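Local coordinates for protein alpha-L-rhamnosidase (Klebsiella oxytoca, PDB 4XHC) that hydrolyses terminal alpha-L-rhamnose units from rhamnosides and, as a glycoside hydrolase family 78 enzyme, has a catalytic domain that holds rhamnose in its pocket, at residues 85-88 against 92-95; 178-183 against 187-192; 204-209 against 537-542; 417-422 against 455-460; 435-440 against 449-454. All coordinates share one frame; numbering follows the deposited sequence.

Interaction 1. Residues 85-88 against 92-95; sequences YQRE and GDSV
Arg87 reaches from the loop after helix 81-84 toward Asp93, just before strand 94-99, and Val95 within it. Its chain runs out extended through chi2, then bends at chi3 (71°), and this kink swings the guanidinium round to the strand. Arg87 NH1 lies 3.5 Å from Val95 CG1. The two side chains run alongside one another with opposite headings, and the methyl meets the guanidinium obliquely. The methyl met by Arg87 NH1 is the one anti to the carbonyl carbon of Val95.

The charged part is looser. Arg87 NH2 is 4.3 Å from Asp93 OD2, too far for a salt bridge, so the attraction is probably only a general electrostatic one. Asp93 OD2 has a firmer partner close by, the backbone N of Ser90, which fixes the carboxylate within the turn. Glu88 turns its CB away from 92-95, and its OE1 makes a salt bridge with Arg188 NE on strand 187-200.

Val95 is buried, while Arg87 is exposed, so the contact runs from surface to core. Backbone hydrogen bonds tie Val95 to Val178 and Gly92 to Val180. The arrangement belongs to a loop folded beside a strand of an antiparallel sheet, here in the N-terminal beta domain.

Interaction 2. Residues 178-183 against 187-192; sequences VEVKAV and FRLQFT
Val178 sets CG1 anti to its backbone nitrogen (chi1 -179°), and Phe191 sets CG anti to its carbonyl carbon (chi1 -67°). The methyl and the ring therefore approach from opposite directions and meet between the two strands. This is a beta-arch. Strand 175-182 belongs to a six-stranded antiparallel sheet and strand 187-200 to a four-stranded one, and a short turn joins them. The strands run nearly opposite ways, 159° apart, but they face each other across a sandwich instead of pairing by backbone. Their CA atoms are 10.5 Å apart at Val178 and Phe191, and 7.1 Å apart at Val183 and Phe187 near the turn.

The filling is apolar, and all six touching residues are buried. Val178 CG1 lies 3.7 Å from Phe191 CZ, reaching the ring obliquely at its far end. In the middle, Val180 CG2 and Leu189 CD2 come within 4.4 Å, a looser meeting. Leu124 of strand 122-129 touches both of these side chains, and Leu89 packs on Val180 and Phe191, so the core continues beyond the two strands.

Lys181 and Ala182 both face His123, which makes a classic beta bulge just before the turn. Ala182 also packs on Ser148 of the second subunit. Beyond the bulge, Val183 packs against Phe187. Its CB sits 4.3 Å from the Phe187 ring centroid in an off-centre CH-pi contact, while Val183 CG2 lies 3.7 Å from Phe187 O.

Interaction 3. Residues 204-209 against 537-542; sequences GACPAA and FIRQYG
Arg539 and Pro207 meet through a hydrogen bond. Arg539 NH1 donates to Pro207 O at 2.7 Å, with an N-H...O angle of 157°. The oxygen lies at the edge of the guanidinium, close to its plane. Seen from the proline, the donor is tilted 34° from the carbonyl plane. The arginine chain is extended from CG to NE, which carries the charged end from the helix across to the loop. Arg539 NH1 also has a weak bond to Val259 O.

Packing adds to this. Ala209 CB sits 4.0 Å above one face of the Arg539 guanidinium, offset toward its rim. Cys206 SG comes more obliquely, 4.5 Å from Arg539 NH2.

The same group has a charged partner outside the two segments: Arg539 NH2 makes a salt bridge with Asp220 OD2. Held by Asp220 as well as by Pro207 O, the guanidinium is probably limited in its rotation.

The contact brings distant parts of the chain together near the surface. Segment 204-209 leads from strand 187-200 of the N-terminal domain to helix 214-230 of the catalytic domain. Arg539 is on the C-terminal helix 534-540. Helix 214-230 touches both, through Val224 and Asp220, while helix 466-478 packs on Phe537.

Interaction 4. Residues 417-422 against 455-460; sequences QGFYVS and EKNPPA
Phe419 is part of a G1 beta bulge, in which Gly418 and Phe419 both face Asp414 across the short antiparallel pair 413-414 and 419-420. From there its ring meets Asn457 and Pro459, where the chain leaves helix 444-456. The contact lies in the six-hairpin glycosidase domain and joins a small beta element to a helix end.

Asn457 is the first residue to depart from helical backbone angles. Its carbonyl O lies at the rim of the Phe419 ring, near the ring plane, and 3.3 Å from Phe419 CZ. The Asn457 side chain, with CG anti to its own N (chi1 -166°), brings OD1 to 3.9 Å from Phe419 CE2. Its amide plane is only 11° from the ring plane, although the two side chains cross obliquely.

The ring is also covered on one face. Pro459 crosses Phe419 at about a right angle. Phe419 packs further on Leu454 and on Gln433 and Val428, so it is buried. Asn453 ND2 donates to Gln417 O, a second tie between the hairpin and helix 444-456. The proline contact is a CH-pi one: Pro459 CG stands 4.2 Å from the Phe419 ring centroid, 20° off the ring normal, and Pro459 CD is 3.9 Å from Phe419 CZ.

Interaction 5. Residues 435-440 against 449-454; sequences WLVLAE and EIMRNL. With SO4 (sulfate ion), chain D.
Val437 projects from helix 430-438 and touches Ile450 and Met451 of helix 444-456 with its two methyls. Val437 CG2 lies 4.0 Å from Ile450 CG2, the two side chains passing side by side from opposing helices. Val437 CG1, the branch anti to the backbone N, lies 4.1 Å from Met451 SD. Met451 is folded back at both chi2 (-53°) and chi3 (-64°). The bends bring its sulfur over to Val437, although its CB does not itself point there.

Further side chains pack around these three. Met451 packs on Tyr472, Ala475 and Leu476 of helix 466-478, Ile450 on Tyr420, and Val437 on Cys479. The first helix ends in a Schellman motif at Glu440, whose backbone N bonds to Val437 O. Gln478 NE2 also donates to this oxygen, so Val437 O has two donors.

Further out, Arg452 holds a sulfate ion, probably from the crystallisation liquor. One sulfate oxygen, O4, takes bonds from Arg452 NE at 3.0 Å and Arg452 NH2 at 2.9 Å, both at the guanidinium edge. A bond from Arg452 NE to sulfate O2 is weak. Arg448 NH2 also binds the sulfate. Arg452 NH1 turns instead to Glu455 and Glu484, which help orient the group.

Between these segments the contact is apolar and probably rests on dispersion and burial. Arg452 lies away from this contact, and with Arg448 it probably makes a favourable place for an anion.

Interactions 1 and 2 form one group in the N-terminal beta domain, with centres about 6 Å apart, and reach one sheet through the neighbouring strands 94-99 and 175-182, respectively. Interactions 4 and 5 form another in the catalytic domain. Their centres lie about 10 Å apart, both use helix 444-456, and interaction 5 is nested inside the loop closed by interaction 4. The two groups lie on opposite sides of the chain's centre; centres of interactions 1 and 4 are about 57 Å apart. Interaction 3 closes the long loop containing 4 and 5, with its centre about 27 Å from that of interaction 5. The rhamnose pocket, lined by residues such as Asp242, Trp355 and Glu506, takes none of its residues from these segments.

Interaction 1. Residues 85-88 against 92-95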
# COMPACT_ATOMS: atom_id res chain seq x y z
N TYR A 85 3.61 -3.37 -23.70
CA TYR A 85 4.91 -2.88 -23.23
C TYR A 85 5.41 -1.65 -24.01
O TYR A 85 6.38 -1.00 -23.59
CB TYR A 85 5.98 -3.99 -23.24
CG TYR A 85 5.69 -5.21 -22.37
CD1 TYR A 85 5.01 -5.09 -21.15
CD2 TYR A 85 6.12 -6.48 -22.75
CE1 TYR A 85 4.76 -6.20 -20.35
CE2 TYR A 85 5.87 -7.59 -21.96
CZ TYR A 85 5.19 -7.44 -20.77
OH TYR A 85 4.93 -8.54 -19.99
N GLN A 86 4.76 -1.35 -25.13
CA GLN A 86 5.00 -0.13 -25.90
C GLN A 86 4.16 1.06 -25.44
O GLN A 86 4.43 2.18 -25.85
CB GLN A 86 4.71 -0.37 -27.39
CG GLN A 86 5.58 -1.43 -28.06
CD GLN A 86 7.08 -1.13 -27.96
OE1 GLN A 86 7.56 -0.03 -28.27
NE2 GLN A 86 7.83 -2.12 -27.53
N ARG A 87 3.15 0.83 -24.61
CA ARG A 87 2.24 1.91 -24.21
C ARG A 87 2.83 2.80 -23.14
O ARG A 87 3.55 2.34 -22.26
CB ARG A 87 0.90 1.37 -23.70
CG ARG A 87 -0.11 1.09 -24.80
CD ARG A 87 -1.47 0.75 -24.21
NE ARG A 87 -2.12 1.92 -23.61
CZ ARG A 87 -3.24 1.87 -22.90
NH1 ARG A 87 -3.87 0.72 -22.70
NH2 ARG A 87 -3.75 2.99 -22.40
N GLU A 88 2.48 4.08 -23.22
CA GLU A 88 2.92 5.09 -22.27
C GLU A 88 1.68 5.63 -21.55
O GLU A 88 0.89 6.38 -22.14
CB GLU A 88 3.66 6.21 -23.01
CG GLU A 88 4.90 5.70 -23.75
CD GLU A 88 5.62 6.78 -24.53
OE1 GLU A 88 5.31 7.98 -24.37
OE2 GLU A 88 6.53 6.42 -25.31
N GLY A 92 -5.05 8.15 -14.67
CA GLY A 92 -6.38 7.68 -15.03
C GLY A 92 -6.40 6.49 -15.97
O GLY A 92 -7.42 5.84 -16.08
N ASP A 93 -5.29 6.21 -16.65
CA ASP A 93 -5.23 5.06 -17.56
C ASP A 93 -5.20 3.77 -16.76
O ASP A 93 -4.61 3.72 -15.69
CB ASP A 93 -4.01 5.13 -18.47
CG ASP A 93 -4.12 6.23 -19.53
OD1 ASP A 93 -5.25 6.72 -19.78
OD2 ASP A 93 -3.08 6.59 -20.13
N SER A 94 -5.85 2.73 -17.27
CA SER A 94 -5.87 1.43 -16.60
C SER A 94 -6.10 0.28 -17.58
O SER A 94 -6.72 0.45 -18.61
CB SER A 94 -6.95 1.40 -15.51
OG SER A 94 -8.21 1.10 -16.04
N VAL A 95 -5.59 -0.90 -17.23
CA VAL A 95 -5.74 -2.07 -18.08
C VAL A 95 -6.09 -3.28 -17.25
O VAL A 95 -5.91 -3.26 -16.03
CB VAL A 95 -4.45 -2.37 -18.85
CG1 VAL A 95 -4.19 -1.28 -19.87
CG2 VAL A 95 -3.27 -2.50 -17.88

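Interaction 2. Residues 178-183 against 187-192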
# COMPACT_ATOMS: atom_id res chain seq x y z
N VAL A 178 -4.56 -3.01 -13.41
CA VAL A 178 -3.49 -2.07 -13.12
C VAL A 178 -3.94 -0.67 -13.50
O VAL A 178 -4.24 -0.40 -14.67
CB VAL A 178 -2.22 -2.41 -13.91
CG1 VAL A 178 -1.09 -1.44 -13.57
CG2 VAL A 178 -1.79 -3.83 -13.63
N GLU A 179 -3.97 0.22 -12.52
CA GLU A 179 -4.46 1.57 -12.68
C GLU A 179 -3.37 2.57 -12.32
O GLU A 179 -2.75 2.48 -11.27
CB GLU A 179 -5.66 1.74 -11.76
CG GLU A 179 -6.50 2.99 -11.99
CD GLU A 179 -7.87 2.91 -11.31
OE1 GLU A 179 -8.15 1.90 -10.58
OE2 GLU A 179 -8.65 3.87 -11.50
N VAL A 180 -3.10 3.52 -13.20
CA VAL A 180 -2.22 4.62 -12.87
C VAL A 180 -3.07 5.72 -12.25
O VAL A 180 -3.78 6.44 -12.96
CB VAL A 180 -1.44 5.13 -14.10
CG1 VAL A 180 -0.45 6.21 -13.69
CG2 VAL A 180 -0.69 3.99 -14.78
N LYS A 181 -3.05 5.80 -10.92
CA LYS A 181 -3.84 6.79 -10.18
C LYS A 181 -3.33 8.20 -10.37
O LYS A 181 -4.11 9.14 -10.51
CB LYS A 181 -3.84 6.48 -8.68
CG LYS A 181 -4.73 5.32 -8.28
CD LYS A 181 -6.19 5.70 -8.38
CE LYS A 181 -7.06 4.70 -7.66
NZ LYS A 181 -8.49 4.96 -7.98
N ALA A 182 -2.01 8.35 -10.34
CA ALA A 182 -1.40 9.66 -10.46
C ALA A 182 0.06 9.60 -10.86
O ALA A 182 0.85 8.87 -10.27
CB ALA A 182 -1.54 10.43 -9.16
N VAL A 183 0.38 10.38 -11.88
CA VAL A 183 1.73 10.83 -12.18
C VAL A 183 1.53 12.30 -12.52
O VAL A 183 0.39 12.78 -12.49
CB VAL A 183 2.35 10.04 -13.36
CG1 VAL A 183 2.64 8.61 -12.95
CG2 VAL A 183 1.44 10.05 -14.58
N PHE A 187 5.39 13.52 -17.41
CA PHE A 187 5.88 12.18 -17.77
C PHE A 187 4.81 11.09 -17.73
O PHE A 187 3.75 11.25 -17.14
CB PHE A 187 7.10 11.78 -16.91
CG PHE A 187 6.76 11.28 -15.53
CD1 PHE A 187 6.63 12.17 -14.45
CD2 PHE A 187 6.59 9.91 -15.28
CE1 PHE A 187 6.33 11.71 -13.18
CE2 PHE A 187 6.27 9.45 -14.01
CZ PHE A 187 6.14 10.35 -12.95
N ARG A 188 5.14 9.98 -18.39
CA ARG A 188 4.25 8.83 -18.51
C ARG A 188 4.95 7.56 -18.04
O ARG A 188 6.18 7.49 -18.02
CB ARG A 188 3.81 8.66 -19.96
CG ARG A 188 2.91 9.79 -20.44
CD ARG A 188 2.79 9.81 -21.95
NE ARG A 188 4.09 9.93 -22.61
CZ ARG A 188 4.81 11.06 -22.71
NH1 ARG A 188 4.38 12.20 -22.18
NH2 ARG A 188 5.98 11.04 -23.34
N LEU A 189 4.16 6.57 -17.68
CA LEU A 189 4.66 5.32 -17.15
C LEU A 189 4.55 4.21 -18.20
O LEU A 189 3.61 4.18 -18.99
CB LEU A 189 3.88 4.95 -15.90
CG LEU A 189 4.54 3.89 -15.03
CD1 LEU A 189 5.82 4.41 -14.39
CD2 LEU A 189 3.57 3.41 -13.97
N GLN A 190 5.52 3.29 -18.20
CA GLN A 190 5.64 2.28 -19.24
C GLN A 190 6.13 0.97 -18.63
O GLN A 190 7.24 0.91 -18.11
CB GLN A 190 6.63 2.78 -20.29
CG GLN A 190 6.91 1.86 -21.46
CD GLN A 190 7.74 2.54 -22.54
OE1 GLN A 190 8.56 3.44 -22.28
NE2 GLN A 190 7.55 2.10 -23.77
N PHE A 191 5.30 -0.08 -18.68
CA PHE A 191 5.67 -1.39 -18.14
C PHE A 191 6.45 -2.17 -19.19
O PHE A 191 6.10 -2.13 -20.36
CB PHE A 191 4.43 -2.17 -17.76
CG PHE A 191 3.69 -1.58 -16.59
CD1 PHE A 191 2.79 -0.55 -16.78
CD2 PHE A 191 3.93 -2.03 -15.31
CE1 PHE A 191 2.13 0.00 -15.70
CE2 PHE A 191 3.27 -1.48 -14.23
CZ PHE A 191 2.37 -0.46 -14.43
N THR A 192 7.51 -2.85 -18.78
CA THR A 192 8.33 -3.63 -19.73
C THR A 192 8.28 -5.14 -19.47
O THR A 192 8.68 -5.91 -20.34
CB THR A 192 9.81 -3.16 -19.76
OG1 THR A 192 10.48 -3.54 -18.55
CG2 THR A 192 9.91 -1.65 -19.95

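Interaction 3. Residues 204-209 against 537-542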
# COMPACT_ATOMS: atom_id res chain seq x y z
N GLY A 204 5.47 -32.79 -7.80
CA GLY A 204 5.85 -34.13 -8.26
C GLY A 204 4.99 -34.59 -9.42
O GLY A 204 4.13 -33.86 -9.91
N ALA A 205 5.25 -35.82 -9.87
CA ALA A 205 4.50 -36.44 -10.97
C ALA A 205 3.04 -36.69 -10.58
O ALA A 205 2.70 -36.71 -9.39
CB ALA A 205 5.17 -37.74 -11.41
N CYS A 206 2.20 -36.86 -11.59
CA CYS A 206 0.76 -37.06 -11.41
C CYS A 206 0.18 -37.91 -12.56
O CYS A 206 -0.04 -37.38 -13.65
CB CYS A 206 0.06 -35.70 -11.36
SG CYS A 206 -1.74 -35.81 -11.24
N PRO A 207 -0.07 -39.22 -12.32
CA PRO A 207 -0.55 -40.09 -13.41
C PRO A 207 -1.77 -39.53 -14.19
O PRO A 207 -2.64 -38.90 -13.60
CB PRO A 207 -0.92 -41.41 -12.70
CG PRO A 207 -0.85 -41.14 -11.23
CD PRO A 207 0.07 -39.97 -11.05
N ALA A 208 -1.80 -39.77 -15.50
CA ALA A 208 -2.90 -39.35 -16.35
C ALA A 208 -4.14 -40.21 -16.08
O ALA A 208 -4.02 -41.38 -15.71
CB ALA A 208 -2.50 -39.44 -17.82
N ALA A 209 -5.32 -39.64 -16.26
CA ALA A 209 -6.56 -40.38 -16.07
C ALA A 209 -6.81 -41.34 -17.24
O ALA A 209 -6.52 -41.01 -18.39
CB ALA A 209 -7.73 -39.41 -15.90
N PHE A 537 -13.34 -39.93 -7.67
CA PHE A 537 -14.39 -40.79 -8.21
C PHE A 537 -14.00 -41.36 -9.58
O PHE A 537 -14.16 -42.55 -9.84
CB PHE A 537 -15.71 -40.03 -8.35
CG PHE A 537 -16.35 -39.68 -7.03
CD1 PHE A 537 -16.69 -40.67 -6.12
CD2 PHE A 537 -16.65 -38.35 -6.72
CE1 PHE A 537 -17.29 -40.34 -4.91
CE2 PHE A 537 -17.25 -38.02 -5.52
CZ PHE A 537 -17.57 -39.02 -4.61
N ILE A 538 -13.49 -40.49 -10.45
CA ILE A 538 -13.19 -40.89 -11.81
C ILE A 538 -12.05 -41.91 -11.81
O ILE A 538 -12.15 -42.94 -12.48
CB ILE A 538 -12.88 -39.66 -12.69
CG1 ILE A 538 -14.18 -38.88 -12.94
CG2 ILE A 538 -12.27 -40.08 -14.03
CD1 ILE A 538 -13.96 -37.45 -13.37
N ARG A 539 -11.01 -41.64 -11.03
CA ARG A 539 -9.83 -42.52 -11.00
C ARG A 539 -10.04 -43.79 -10.18
O ARG A 539 -9.70 -44.87 -10.64
CB ARG A 539 -8.62 -41.75 -10.46
CG ARG A 539 -8.10 -40.70 -11.43
CD ARG A 539 -7.30 -39.62 -10.72
NE ARG A 539 -6.96 -38.53 -11.62
CZ ARG A 539 -5.77 -38.31 -12.16
NH1 ARG A 539 -4.74 -39.11 -11.90
NH2 ARG A 539 -5.60 -37.28 -12.96
N GLN A 540 -10.61 -43.66 -8.99
CA GLN A 540 -10.81 -44.80 -8.09
C GLN A 540 -11.86 -45.79 -8.60
O GLN A 540 -11.69 -46.98 -8.42
CB GLN A 540 -11.22 -44.30 -6.69
CG GLN A 540 -11.23 -45.37 -5.60
CD GLN A 540 -9.87 -45.93 -5.31
OE1 GLN A 540 -8.85 -45.27 -5.48
NE2 GLN A 540 -9.84 -47.16 -4.85
N TYR A 541 -12.94 -45.30 -9.21
CA TYR A 541 -14.01 -46.17 -9.71
C TYR A 541 -13.94 -46.43 -11.21
O TYR A 541 -14.80 -47.12 -11.77
CB TYR A 541 -15.38 -45.60 -9.33
CG TYR A 541 -15.61 -45.59 -7.84
CD1 TYR A 541 -15.11 -44.56 -7.05
CD2 TYR A 541 -16.32 -46.62 -7.22
CE1 TYR A 541 -15.32 -44.55 -5.69
CE2 TYR A 541 -16.53 -46.61 -5.85
CZ TYR A 541 -16.03 -45.56 -5.10
OH TYR A 541 -16.22 -45.52 -3.75
N GLY A 542 -12.92 -45.88 -11.86
CA GLY A 542 -12.69 -46.12 -13.28
C GLY A 542 -13.88 -45.71 -14.12
O GLY A 542 -14.31 -46.46 -14.99

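Interaction 4. Residues 417-422 against 455-460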
# COMPACT_ATOMS: atom_id res chain seq x y z
N GLN A 417 -43.61 -40.24 3.91
CA GLN A 417 -42.81 -39.38 3.02
C GLN A 417 -41.63 -40.11 2.36
O GLN A 417 -41.13 -39.66 1.33
CB GLN A 417 -42.29 -38.17 3.78
CG GLN A 417 -43.36 -37.15 4.16
CD GLN A 417 -42.77 -35.87 4.70
OE1 GLN A 417 -42.61 -34.89 3.96
NE2 GLN A 417 -42.36 -35.89 5.96
N GLY A 418 -41.20 -41.23 2.95
CA GLY A 418 -40.08 -42.02 2.44
C GLY A 418 -38.74 -41.33 2.62
O GLY A 418 -37.80 -41.59 1.88
N PHE A 419 -38.67 -40.46 3.63
CA PHE A 419 -37.48 -39.68 3.96
C PHE A 419 -37.32 -39.62 5.48
O PHE A 419 -38.27 -39.86 6.23
CB PHE A 419 -37.60 -38.23 3.45
CG PHE A 419 -37.45 -38.07 1.96
CD1 PHE A 419 -36.35 -38.58 1.28
CD2 PHE A 419 -38.40 -37.36 1.23
CE1 PHE A 419 -36.22 -38.41 -0.10
CE2 PHE A 419 -38.27 -37.19 -0.15
CZ PHE A 419 -37.17 -37.71 -0.82
N TYR A 420 -36.11 -39.31 5.92
CA TYR A 420 -35.87 -39.01 7.33
C TYR A 420 -36.22 -37.54 7.60
O TYR A 420 -35.94 -36.67 6.77
CB TYR A 420 -34.41 -39.28 7.70
CG TYR A 420 -33.99 -40.74 7.61
CD1 TYR A 420 -34.23 -41.63 8.65
CD2 TYR A 420 -33.32 -41.22 6.48
CE1 TYR A 420 -33.84 -42.95 8.57
CE2 TYR A 420 -32.93 -42.55 6.39
CZ TYR A 420 -33.18 -43.41 7.44
OH TYR A 420 -32.78 -44.73 7.35
N VAL A 421 -36.82 -37.27 8.76
CA VAL A 421 -37.07 -35.91 9.21
C VAL A 421 -36.02 -35.48 10.25
O VAL A 421 -35.34 -36.31 10.85
CB VAL A 421 -38.49 -35.75 9.79
CG1 VAL A 421 -39.53 -36.17 8.75
CG2 VAL A 421 -38.68 -36.55 11.07
N SER A 422 -35.90 -34.17 10.45
CA SER A 422 -34.87 -33.61 11.33
C SER A 422 -35.42 -32.45 12.18
O SER A 422 -36.10 -31.55 11.66
CB SER A 422 -33.69 -33.14 10.47
OG SER A 422 -32.56 -32.80 11.27
N GLU A 455 -34.56 -38.40 -6.51
CA GLU A 455 -34.50 -38.18 -7.94
C GLU A 455 -35.89 -37.85 -8.46
O GLU A 455 -36.06 -36.98 -9.30
CB GLU A 455 -33.93 -39.46 -8.60
CG GLU A 455 -34.44 -39.81 -9.99
CD GLU A 455 -33.81 -41.09 -10.56
OE1 GLU A 455 -32.78 -41.58 -10.03
OE2 GLU A 455 -34.36 -41.61 -11.55
N LYS A 456 -36.90 -38.53 -7.93
CA LYS A 456 -38.30 -38.33 -8.34
C LYS A 456 -39.10 -37.34 -7.48
O LYS A 456 -40.12 -36.81 -7.91
CB LYS A 456 -38.97 -39.69 -8.30
CG LYS A 456 -38.24 -40.71 -9.18
CD LYS A 456 -38.83 -42.12 -9.24
CE LYS A 456 -37.88 -42.96 -10.10
NZ LYS A 456 -38.58 -44.04 -10.84
N ASN A 457 -38.66 -37.12 -6.24
CA ASN A 457 -39.38 -36.29 -5.28
C ASN A 457 -38.43 -35.49 -4.38
O ASN A 457 -38.29 -35.75 -3.18
CB ASN A 457 -40.31 -37.19 -4.48
CG ASN A 457 -41.33 -36.41 -3.72
OD1 ASN A 457 -41.33 -36.41 -2.49
ND2 ASN A 457 -42.21 -35.75 -4.44
N PRO A 458 -37.76 -34.49 -4.99
CA PRO A 458 -36.71 -33.72 -4.32
C PRO A 458 -37.17 -32.92 -3.08
O PRO A 458 -38.12 -32.14 -3.19
CB PRO A 458 -36.20 -32.77 -5.42
CG PRO A 458 -36.85 -33.20 -6.70
CD PRO A 458 -38.09 -33.93 -6.31
N PRO A 459 -36.51 -33.11 -1.92
CA PRO A 459 -36.69 -32.31 -0.71
C PRO A 459 -36.53 -30.81 -0.93
O PRO A 459 -35.81 -30.38 -1.82
CB PRO A 459 -35.56 -32.80 0.22
CG PRO A 459 -35.33 -34.20 -0.19
CD PRO A 459 -35.57 -34.22 -1.68
N ALA A 460 -37.15 -30.03 -0.05
CA ALA A 460 -37.18 -28.59 -0.19
C ALA A 460 -35.83 -27.92 0.10
O ALA A 460 -35.49 -26.92 -0.53
CB ALA A 460 -38.26 -28.01 0.73

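Interaction 5. Residues 435-440 against 449-454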
# COMPACT_ATOMS: atom_id res chain seq x y z
N TRP A 435 -26.66 -38.43 4.46
CA TRP A 435 -25.81 -38.87 5.56
C TRP A 435 -26.32 -40.13 6.24
O TRP A 435 -25.53 -40.98 6.64
CB TRP A 435 -25.60 -37.76 6.59
CG TRP A 435 -24.42 -36.93 6.26
CD1 TRP A 435 -24.41 -35.64 5.80
CD2 TRP A 435 -23.06 -37.36 6.30
NE1 TRP A 435 -23.12 -35.24 5.57
CE2 TRP A 435 -22.27 -36.27 5.87
CE3 TRP A 435 -22.42 -38.55 6.66
CZ2 TRP A 435 -20.87 -36.34 5.79
CZ3 TRP A 435 -21.03 -38.62 6.58
CH2 TRP A 435 -20.27 -37.53 6.15
N LEU A 436 -27.63 -40.28 6.35
CA LEU A 436 -28.18 -41.50 6.95
C LEU A 436 -28.11 -42.71 6.00
O LEU A 436 -28.16 -43.85 6.45
CB LEU A 436 -29.59 -41.27 7.48
CG LEU A 436 -29.62 -40.42 8.75
CD1 LEU A 436 -31.03 -39.92 9.05
CD2 LEU A 436 -29.06 -41.16 9.96
N VAL A 437 -28.00 -42.46 4.70
CA VAL A 437 -27.70 -43.52 3.75
C VAL A 437 -26.22 -43.93 3.83
O VAL A 437 -25.89 -45.10 3.74
CB VAL A 437 -28.11 -43.14 2.31
CG1 VAL A 437 -27.54 -44.12 1.27
CG2 VAL A 437 -29.63 -43.11 2.20
N LEU A 438 -25.33 -42.96 3.98
CA LEU A 438 -23.91 -43.27 4.11
C LEU A 438 -23.63 -44.01 5.41
O LEU A 438 -22.72 -44.83 5.49
CB LEU A 438 -23.07 -41.99 4.04
CG LEU A 438 -22.98 -41.33 2.66
CD1 LEU A 438 -22.29 -39.98 2.78
CD2 LEU A 438 -22.23 -42.21 1.67
N ALA A 439 -24.43 -43.72 6.43
CA ALA A 439 -24.32 -44.37 7.73
C ALA A 439 -24.76 -45.83 7.72
O ALA A 439 -24.52 -46.56 8.69
CB ALA A 439 -25.14 -43.59 8.75
N GLU A 440 -25.43 -46.24 6.64
CA GLU A 440 -25.91 -47.61 6.45
C GLU A 440 -27.00 -47.98 7.46
O GLU A 440 -27.03 -49.09 7.96
CB GLU A 440 -24.76 -48.62 6.44
CG GLU A 440 -23.64 -48.28 5.47
CD GLU A 440 -22.83 -49.50 5.04
OE1 GLU A 440 -22.40 -50.28 5.91
OE2 GLU A 440 -22.63 -49.66 3.81
N GLU A 449 -34.07 -47.26 -2.46
CA GLU A 449 -35.38 -46.58 -2.55
C GLU A 449 -35.33 -45.10 -2.13
O GLU A 449 -36.04 -44.28 -2.71
CB GLU A 449 -36.45 -47.29 -1.67
CG GLU A 449 -36.92 -48.69 -2.14
CD GLU A 449 -37.77 -49.46 -1.10
OE1 GLU A 449 -38.01 -50.68 -1.31
OE2 GLU A 449 -38.17 -48.87 -0.07
N ILE A 450 -34.50 -44.76 -1.15
CA ILE A 450 -34.33 -43.35 -0.75
C ILE A 450 -33.65 -42.51 -1.84
O ILE A 450 -34.05 -41.36 -2.09
CB ILE A 450 -33.55 -43.22 0.59
CG1 ILE A 450 -34.42 -43.69 1.75
CG2 ILE A 450 -33.11 -41.78 0.85
CD1 ILE A 450 -33.63 -43.99 3.01
N MET A 451 -32.63 -43.06 -2.50
CA MET A 451 -31.91 -42.33 -3.53
C MET A 451 -32.79 -42.13 -4.76
O MET A 451 -32.71 -41.09 -5.42
CB MET A 451 -30.62 -43.04 -3.93
CG MET A 451 -29.64 -43.30 -2.79
SD MET A 451 -29.17 -41.89 -1.77
CE MET A 451 -28.31 -40.86 -2.97
N ARG A 452 -33.64 -43.11 -5.07
CA ARG A 452 -34.68 -42.96 -6.10
C ARG A 452 -35.72 -41.92 -5.71
O ARG A 452 -36.25 -41.22 -6.57
CB ARG A 452 -35.41 -44.28 -6.35
CG ARG A 452 -34.60 -45.34 -7.04
CD ARG A 452 -34.06 -44.84 -8.36
NE ARG A 452 -33.53 -45.92 -9.18
CZ ARG A 452 -32.78 -45.73 -10.26
NH1 ARG A 452 -32.46 -44.50 -10.67
NH2 ARG A 452 -32.33 -46.78 -10.94
N ASN A 453 -36.00 -41.81 -4.43
CA ASN A 453 -36.97 -40.84 -3.94
C ASN A 453 -36.44 -39.39 -4.08
O ASN A 453 -37.22 -38.48 -4.34
CB ASN A 453 -37.34 -41.17 -2.49
CG ASN A 453 -38.70 -40.66 -2.10
OD1 ASN A 453 -39.53 -40.37 -2.95
ND2 ASN A 453 -38.94 -40.55 -0.80
N LEU A 454 -35.14 -39.19 -3.92
CA LEU A 454 -34.54 -37.87 -4.15
C LEU A 454 -34.66 -37.43 -5.61
O LEU A 454 -34.88 -36.26 -5.90
CB LEU A 454 -33.07 -37.87 -3.80
CG LEU A 454 -32.69 -38.13 -2.34
CD1 LEU A 454 -31.19 -38.33 -2.23
CD2 LEU A 454 -33.12 -37.01 -1.42
S SO4 D . -34.28 -49.64 -9.21
O1 SO4 D . -34.29 -50.52 -10.39
O2 SO4 D . -35.44 -48.72 -9.38
O3 SO4 D . -34.32 -50.49 -8.01
O4 SO4 D . -33.02 -48.89 -9.03